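Local structure of thioredoxin reductase (Clostridium acetobutylicum ATCC 824, 6GNA) at residues 57-61 against 62-66; 70-74 against 75-79; 160-163 against 164-168. The protein probably reduces the disulfide of thioredoxin with electrons from ferredoxin, passed through a bound FAD and not supplied by a pyridine nucleotide. One frame throughout, in Å; residues are numbered along the deposited sequence.

Contact 1 (57-61 against 62-66); sequences YGIRG and AELQE
E63 places CG anti to its carbonyl carbon (chi1 -73°) and stays extended beyond it, so that its carboxylate reaches back over R60 at the start of the helix. There E63 OE1 accepts the backbone N-H of R60 at an N-to-O distance of 3.0 Å. The bond is nearly straight (170°) and meets the anti side of the carboxylate oxygen, 28° out of its plane. R60 is the N-cap residue, and E63, three residues on, bonds back to its N-H as the glutamate of a capping box does, though the R60 side chain makes no reciprocal bond; R60 O meanwhile accepts L64 N (2.9 Å) in the first helical turn. The R60 side chain runs across the carboxylate, CD lying 3.4 Å from E63 OE1. Its charged end stops short of a salt bridge, with NH2 4.2 Å from E63 OE2, and a water in the guanidinium plane joins these two atoms. A second water ties E63 OE1 to the carbonyl of G58. On the buried side I59 lies alongside E63, its CG1 3.5 Å from E63 CB, and extends on to place CD1 3.9 Å from L64 CB. I50, earlier in the same loop, packs on both I59 and L64.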
loop_
_atom_site.group_PDB
_atom_site.type_symbol
_atom_site.label_atom_id
_atom_site.label_comp_id
_atom_site.label_asym_id
_atom_site.label_seq_id
_atom_site.Cartn_x
_atom_site.Cartn_y
_atom_site.Cartn_z
ATOM N N TYR A 57 15.910 4.524 7.033
ATOM C CA TYR A 57 15.978 4.498 8.489
ATOM C C TYR A 57 16.619 5.763 9.048
ATOM O O TYR A 57 17.685 6.196 8.592
ATOM C CB TYR A 57 16.773 3.278 8.945
ATOM C CG TYR A 57 16.957 3.222 10.438
ATOM C CD1 TYR A 57 15.961 2.717 11.250
ATOM C CD2 TYR A 57 18.122 3.689 11.039
ATOM C CE1 TYR A 57 16.119 2.656 12.627
ATOM C CE2 TYR A 57 18.287 3.641 12.410
ATOM C CZ TYR A 57 17.276 3.127 13.199
ATOM O OH TYR A 57 17.427 3.083 14.564
ATOM N N GLY A 58 15.965 6.346 10.055
ATOM C CA GLY A 58 16.520 7.478 10.776
ATOM C C GLY A 58 16.394 8.805 10.074
ATOM O O GLY A 58 16.960 9.803 10.549
ATOM N N ILE A 59 15.672 8.860 8.958
ATOM C CA ILE A 59 15.534 10.112 8.228
ATOM C C ILE A 59 14.612 11.061 8.981
ATOM O O ILE A 59 13.680 10.651 9.681
ATOM C CB ILE A 59 15.023 9.813 6.805
ATOM C CG1 ILE A 59 15.206 11.026 5.904
ATOM C CG2 ILE A 59 13.555 9.368 6.813
ATOM C CD1 ILE A 59 15.084 10.671 4.447
ATOM N N ARG A 60 14.890 12.347 8.858
ATOM C CA ARG A 60 14.017 13.371 9.403
ATOM C C ARG A 60 12.939 13.718 8.380
ATOM O O ARG A 60 13.158 13.611 7.172
ATOM C CB ARG A 60 14.840 14.614 9.741
ATOM C CG ARG A 60 16.006 14.318 10.678
ATOM C CD ARG A 60 17.174 15.280 10.511
ATOM N NE ARG A 60 16.898 16.610 11.039
ATOM C CZ ARG A 60 17.825 17.549 11.213
ATOM N NH1 ARG A 60 17.489 18.735 11.699
ATOM N NH2 ARG A 60 19.093 17.301 10.906
ATOM N N GLY A 61 11.780 14.154 8.879
ATOM C CA GLY A 61 10.656 14.449 8.002
ATOM C C GLY A 61 11.001 15.410 6.880
ATOM O O GLY A 61 10.651 15.186 5.720
ATOM N N ALA A 62 11.657 16.522 7.216
ATOM C CA ALA A 62 12.035 17.491 6.188
ATOM C C ALA A 62 13.075 16.935 5.223
ATOM O O ALA A 62 13.132 17.359 4.060
ATOM C CB ALA A 62 12.551 18.774 6.835
ATOM N N GLU A 63 13.899 15.989 5.673
ATOM C CA GLU A 63 14.822 15.323 4.764
ATOM C C GLU A 63 14.074 14.432 3.781
ATOM O O GLU A 63 14.390 14.404 2.586
ATOM C CB GLU A 63 15.819 14.494 5.572
ATOM C CG GLU A 63 16.837 15.343 6.291
ATOM C CD GLU A 63 17.761 14.528 7.174
ATOM O OE1 GLU A 63 17.356 13.434 7.618
ATOM O OE2 GLU A 63 18.903 14.975 7.429
ATOM N N LEU A 64 13.083 13.687 4.269
ATOM C CA LEU A 64 12.298 12.843 3.379
ATOM C C LEU A 64 11.497 13.708 2.422
ATOM O O LEU A 64 11.392 13.403 1.229
ATOM C CB LEU A 64 11.387 11.950 4.212
ATOM C CG LEU A 64 10.556 10.904 3.467
ATOM C CD1 LEU A 64 11.461 9.933 2.718
ATOM C CD2 LEU A 64 9.710 10.151 4.457
ATOM N N GLN A 65 10.973 14.827 2.925
ATOM C CA GLN A 65 10.294 15.776 2.054
ATOM C C GLN A 65 11.201 16.196 0.901
ATOM O O GLN A 65 10.752 16.298 -0.245
ATOM C CB GLN A 65 9.853 16.986 2.880
ATOM C CG GLN A 65 9.069 18.068 2.107
ATOM C CD GLN A 65 9.199 19.463 2.712
ATOM O OE1 GLN A 65 9.953 19.683 3.664
ATOM N NE2 GLN A 65 8.471 20.419 2.144
ATOM N N GLU A 66 12.480 16.466 1.185
ATOM C CA GLU A 66 13.376 16.905 0.122
ATOM C C GLU A 66 13.648 15.774 -0.867
ATOM O O GLU A 66 13.726 16.010 -2.076
ATOM C CB GLU A 66 14.680 17.424 0.724
ATOM C CG GLU A 66 15.738 17.843 -0.298
ATOM C CD GLU A 66 15.313 18.955 -1.239
ATOM O OE1 GLU A 66 14.405 19.741 -0.893
ATOM O OE2 GLU A 66 15.926 19.052 -2.332
HETATM O O HOH W 1 18.782 11.867 9.339
HETATM O O HOH W 2 20.679 14.960 9.548
#

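Contact 2 (70-74 against 75-79); sequences EHIDN and MGIQI
The backbone of I72 and D73 closes helix 61-74 with two bonds to the residues that leave it: I77 N reaches I72 O at 2.9 Å, and inside that loop G76 N reaches D73 O at 3.1 Å. M75 N still makes a helical bond to H71 O, somewhat bent at 138°. The side chain of M75 lies next to that of H71, pointing the same way, and bends at chi3. Its sulfur meets the imidazole at the edge, in the ring plane, with SD 3.4 Å from H71 CE1. This Met-aromatic pair faces the dimer partner: Y57 of the second subunit packs on M75 and stacks edge-to-face with the H71 ring. Further round the helix end, I72 and I77 press their branch points together, CB to CB at 3.8 Å. I72 holds CG1 between its backbone N and carbonyl carbon (chi1 61°), which sends CD1 on to I79, where the two CD1 atoms are 3.9 Å apart and the side chains cross at about a right angle. I77 and I79 both pack further on helix 16-25 and on V34 of strand 32-35. With G76 at positive phi (67°) as the C-prime residue, the turn is a Schellman motif, here delivering the chain from the helix to edge strand 79-80 of the five-stranded parallel sheet in a Rossmann-like FAD domain.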
loop_
_atom_site.group_PDB
_atom_site.type_symbol
_atom_site.label_atom_id
_atom_site.label_comp_id
_atom_site.label_asym_id
_atom_site.label_seq_id
_atom_site.Cartn_x
_atom_site.Cartn_y
_atom_site.Cartn_z
ATOM N N GLU A 70 12.886 16.143 -4.837
ATOM C CA GLU A 70 13.855 15.920 -5.901
ATOM C C GLU A 70 13.367 14.849 -6.864
ATOM O O GLU A 70 13.599 14.952 -8.076
ATOM C CB GLU A 70 15.208 15.582 -5.291
ATOM C CG GLU A 70 15.762 16.778 -4.540
ATOM C CD GLU A 70 17.193 16.611 -4.099
ATOM O OE1 GLU A 70 17.910 15.767 -4.676
ATOM O OE2 GLU A 70 17.593 17.337 -3.169
ATOM N N HIS A 71 12.631 13.852 -6.357
ATOM C CA HIS A 71 12.074 12.826 -7.225
ATOM C C HIS A 71 11.123 13.441 -8.243
ATOM O O HIS A 71 11.254 13.210 -9.448
ATOM C CB HIS A 71 11.338 11.805 -6.361
ATOM C CG HIS A 71 11.136 10.478 -7.014
ATOM N ND1 HIS A 71 10.737 10.321 -8.323
ATOM C CD2 HIS A 71 11.256 9.234 -6.509
ATOM C CE1 HIS A 71 10.648 9.033 -8.598
ATOM N NE2 HIS A 71 10.958 8.358 -7.514
ATOM N N ILE A 72 10.142 14.222 -7.779
ATOM C CA ILE A 72 9.165 14.748 -8.730
ATOM C C ILE A 72 9.828 15.729 -9.685
ATOM O O ILE A 72 9.502 15.764 -10.877
ATOM C CB ILE A 72 7.906 15.317 -8.041
ATOM C CG1 ILE A 72 8.219 16.490 -7.113
ATOM C CG2 ILE A 72 7.190 14.205 -7.290
ATOM C CD1 ILE A 72 6.949 17.189 -6.607
ATOM N N ASP A 73 10.777 16.520 -9.186
ATOM C CA ASP A 73 11.514 17.436 -10.046
ATOM C C ASP A 73 12.283 16.678 -11.122
ATOM O O ASP A 73 12.266 17.065 -12.296
ATOM C CB ASP A 73 12.459 18.286 -9.197
ATOM C CG ASP A 73 11.715 19.274 -8.297
ATOM O OD1 ASP A 73 10.479 19.425 -8.443
ATOM O OD2 ASP A 73 12.373 19.898 -7.439
ATOM N N ASN A 74 12.940 15.574 -10.753
ATOM C CA ASN A 74 13.626 14.773 -11.755
ATOM C C ASN A 74 12.674 14.228 -12.815
ATOM O O ASN A 74 13.102 13.968 -13.945
ATOM C CB ASN A 74 14.378 13.614 -11.096
ATOM C CG ASN A 74 15.770 14.009 -10.628
ATOM O OD1 ASN A 74 16.129 13.816 -9.467
ATOM N ND2 ASN A 74 16.562 14.558 -11.539
ATOM N N MET A 75 11.407 14.001 -12.478
ATOM C CA MET A 75 10.443 13.479 -13.439
ATOM C C MET A 75 9.584 14.561 -14.082
ATOM O O MET A 75 8.601 14.232 -14.755
ATOM C CB MET A 75 9.552 12.443 -12.772
ATOM C CG MET A 75 10.341 11.244 -12.322
ATOM S SD MET A 75 9.331 9.960 -11.595
ATOM C CE MET A 75 8.635 9.206 -13.060
ATOM N N GLY A 76 9.918 15.830 -13.890
ATOM C CA GLY A 76 9.170 16.890 -14.537
ATOM C C GLY A 76 7.747 17.029 -14.049
ATOM O O GLY A 76 6.873 17.443 -14.813
ATOM N N ILE A 77 7.486 16.662 -12.799
ATOM C CA ILE A 77 6.169 16.777 -12.188
ATOM C C ILE A 77 6.168 18.044 -11.359
ATOM O O ILE A 77 6.989 18.192 -10.450
ATOM C CB ILE A 77 5.881 15.566 -11.293
ATOM C CG1 ILE A 77 5.720 14.320 -12.155
ATOM C CG2 ILE A 77 4.641 15.802 -10.429
ATOM C CD1 ILE A 77 5.767 13.026 -11.385
ATOM N N GLN A 78 5.241 18.941 -11.658
ATOM C CA GLN A 78 5.068 20.167 -10.895
ATOM C C GLN A 78 3.767 20.093 -10.112
ATOM O O GLN A 78 2.833 19.383 -10.489
ATOM C CB GLN A 78 5.039 21.387 -11.813
ATOM C CG GLN A 78 6.351 21.646 -12.536
ATOM C CD GLN A 78 6.510 20.809 -13.790
ATOM O OE1 GLN A 78 5.530 20.485 -14.464
ATOM N NE2 GLN A 78 7.750 20.453 -14.110
ATOM N N ILE A 79 3.732 20.801 -8.995
ATOM C CA ILE A 79 2.538 20.915 -8.173
ATOM C C ILE A 79 1.823 22.194 -8.575
ATOM O O ILE A 79 2.419 23.277 -8.575
ATOM C CB ILE A 79 2.881 20.948 -6.674
ATOM C CG1 ILE A 79 3.713 19.720 -6.258
ATOM C CG2 ILE A 79 1.605 21.074 -5.844
ATOM C CD1 ILE A 79 3.196 18.406 -6.753
#

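Contact 3 (160-163 against 164-168); sequences ANYL and AELAS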
loop_
_atom_site.group_PDB
_atom_site.type_symbol
_atom_site.label_atom_id
_atom_site.label_comp_id
_atom_site.label_asym_id
_atom_site.label_seq_id
_atom_site.Cartn_x
_atom_site.Cartn_y
_atom_site.Cartn_z
ATOM N N ALA A 160 -11.097 35.487 2.836
ATOM C CA ALA A 160 -11.575 36.621 3.627
ATOM C C ALA A 160 -11.437 37.927 2.856
ATOM O O ALA A 160 -12.342 38.769 2.876
ATOM C CB ALA A 160 -10.779 36.702 4.930
ATOM N N ASN A 161 -10.293 38.133 2.200
ATOM C CA ASN A 161 -10.099 39.360 1.435
ATOM C C ASN A 161 -11.130 39.480 0.325
ATOM O O ASN A 161 -11.646 40.574 0.062
ATOM C CB ASN A 161 -8.685 39.416 0.864
ATOM C CG ASN A 161 -7.636 39.575 1.936
ATOM O OD1 ASN A 161 -7.911 40.124 3.004
ATOM N ND2 ASN A 161 -6.442 39.063 1.674
ATOM N N TYR A 162 -11.419 38.374 -0.359
ATOM C CA TYR A 162 -12.423 38.411 -1.413
ATOM C C TYR A 162 -13.798 38.721 -0.840
ATOM O O TYR A 162 -14.555 39.516 -1.410
ATOM C CB TYR A 162 -12.442 37.071 -2.155
ATOM C CG TYR A 162 -13.448 37.028 -3.282
ATOM C CD1 TYR A 162 -13.208 37.700 -4.475
ATOM C CD2 TYR A 162 -14.640 36.327 -3.157
ATOM C CE1 TYR A 162 -14.125 37.676 -5.511
ATOM C CE2 TYR A 162 -15.568 36.300 -4.190
ATOM C CZ TYR A 162 -15.301 36.975 -5.365
ATOM O OH TYR A 162 -16.207 36.956 -6.403
ATOM N N LEU A 163 -14.154 38.085 0.276
ATOM C CA LEU A 163 -15.479 38.308 0.838
ATOM C C LEU A 163 -15.657 39.737 1.302
ATOM O O LEU A 163 -16.784 40.231 1.325
ATOM C CB LEU A 163 -15.748 37.351 2.001
ATOM C CG LEU A 163 -16.568 36.103 1.667
ATOM C CD1 LEU A 163 -17.995 36.485 1.302
ATOM C CD2 LEU A 163 -15.923 35.303 0.533
ATOM N N ALA A 164 -14.569 40.415 1.675
ATOM C CA ALA A 164 -14.692 41.793 2.140
ATOM C C ALA A 164 -15.210 42.717 1.049
ATOM O O ALA A 164 -15.690 43.812 1.356
ATOM C CB ALA A 164 -13.349 42.280 2.677
ATOM N N GLU A 165 -15.153 42.289 -0.213
ATOM C CA GLU A 165 -15.690 43.077 -1.314
ATOM C C GLU A 165 -17.199 42.939 -1.474
ATOM O O GLU A 165 -17.793 43.718 -2.222
ATOM C CB GLU A 165 -15.020 42.649 -2.624
ATOM C CG GLU A 165 -13.495 42.640 -2.581
ATOM C CD GLU A 165 -12.900 44.034 -2.578
ATOM O OE1 GLU A 165 -13.518 44.949 -3.161
ATOM O OE2 GLU A 165 -11.812 44.216 -1.990
ATOM N N LEU A 166 -17.824 41.963 -0.822
ATOM C CA LEU A 166 -19.251 41.692 -0.974
ATOM C C LEU A 166 -20.007 41.767 0.342
ATOM O O LEU A 166 -21.108 42.307 0.389
ATOM C CB LEU A 166 -19.455 40.297 -1.602
ATOM C CG LEU A 166 -19.002 40.133 -3.058
ATOM C CD1 LEU A 166 -19.086 38.669 -3.501
ATOM C CD2 LEU A 166 -19.817 41.032 -3.987
ATOM N N ALA A 167 -19.438 41.236 1.416
ATOM C CA ALA A 167 -20.106 41.215 2.704
ATOM C C ALA A 167 -20.083 42.595 3.346
ATOM O O ALA A 167 -19.208 43.424 3.076
ATOM C CB ALA A 167 -19.401 40.218 3.626
ATOM N N SER A 168 -21.095 42.859 4.175
ATOM C CA SER A 168 -21.108 44.103 4.937
ATOM C C SER A 168 -20.022 44.132 6.004
ATOM O O SER A 168 -19.611 45.217 6.428
ATOM C CB SER A 168 -22.468 44.275 5.605
ATOM O OG SER A 168 -22.776 43.121 6.378
#
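Helix 155-163 is the connection of a beta-alpha-beta crossover between the neighbouring parallel strands 146-151 and 169-174, and its last residues, A160 to L163, are met here by the chain turning away through A164 to A167. The sheet belongs to the second nucleotide-binding-like domain, the one that binds NADPH in related thioredoxin reductases. A164 N makes a bond of helical i+4 spacing to A160 O at 3.0 Å. E165 N to Y162 O (3.1 Å) and L166 N to L163 O (2.9 Å) span three residues, as in a 3-10 turn, whereas A167 N returns to four-residue spacing on L163 O, almost straight at 2.8 Å (174°), so that this oxygen takes two donors. E165 bends at chi2, its CG 3.5 Å from Y162 O, while the methyl of A164 sits 3.6 Å from N161 O. L166 brings CD1 obliquely towards the Y162 ring, 4.3 Å from CE2. L163 and Y162 also pack on helix 135-138, which contains C137 of the C134-C137 disulfide, and N161 binds the backbone of Q181 and V183 with its amide. The carbonyls of A160, Y162 and L163 are thus met by main-chain N-H groups, that of N161 by a weak bond from A164 N, and the side chains across the junction add chiefly van der Waals contact.

Contacts 1 and 2 mark the two ends of a single element, helix 61-74, the first starting it and the second leading out of it to strand 79-80; their centres lie about 17 Å apart. The side chains of L64 and I79 each lie about 7 Å from FAD, so both ends of this unit of the FAD domain are close to the cofactor. Across the dimer, contact 1 of one subunit meets contact 2 of the other. Contact 3 follows much later in the chain, in another parallel sheet, its centre about 40 Å from that of contact 1 and about 37 Å from that of contact 2. It touches neither; it lies in the domain that carries the disulfide.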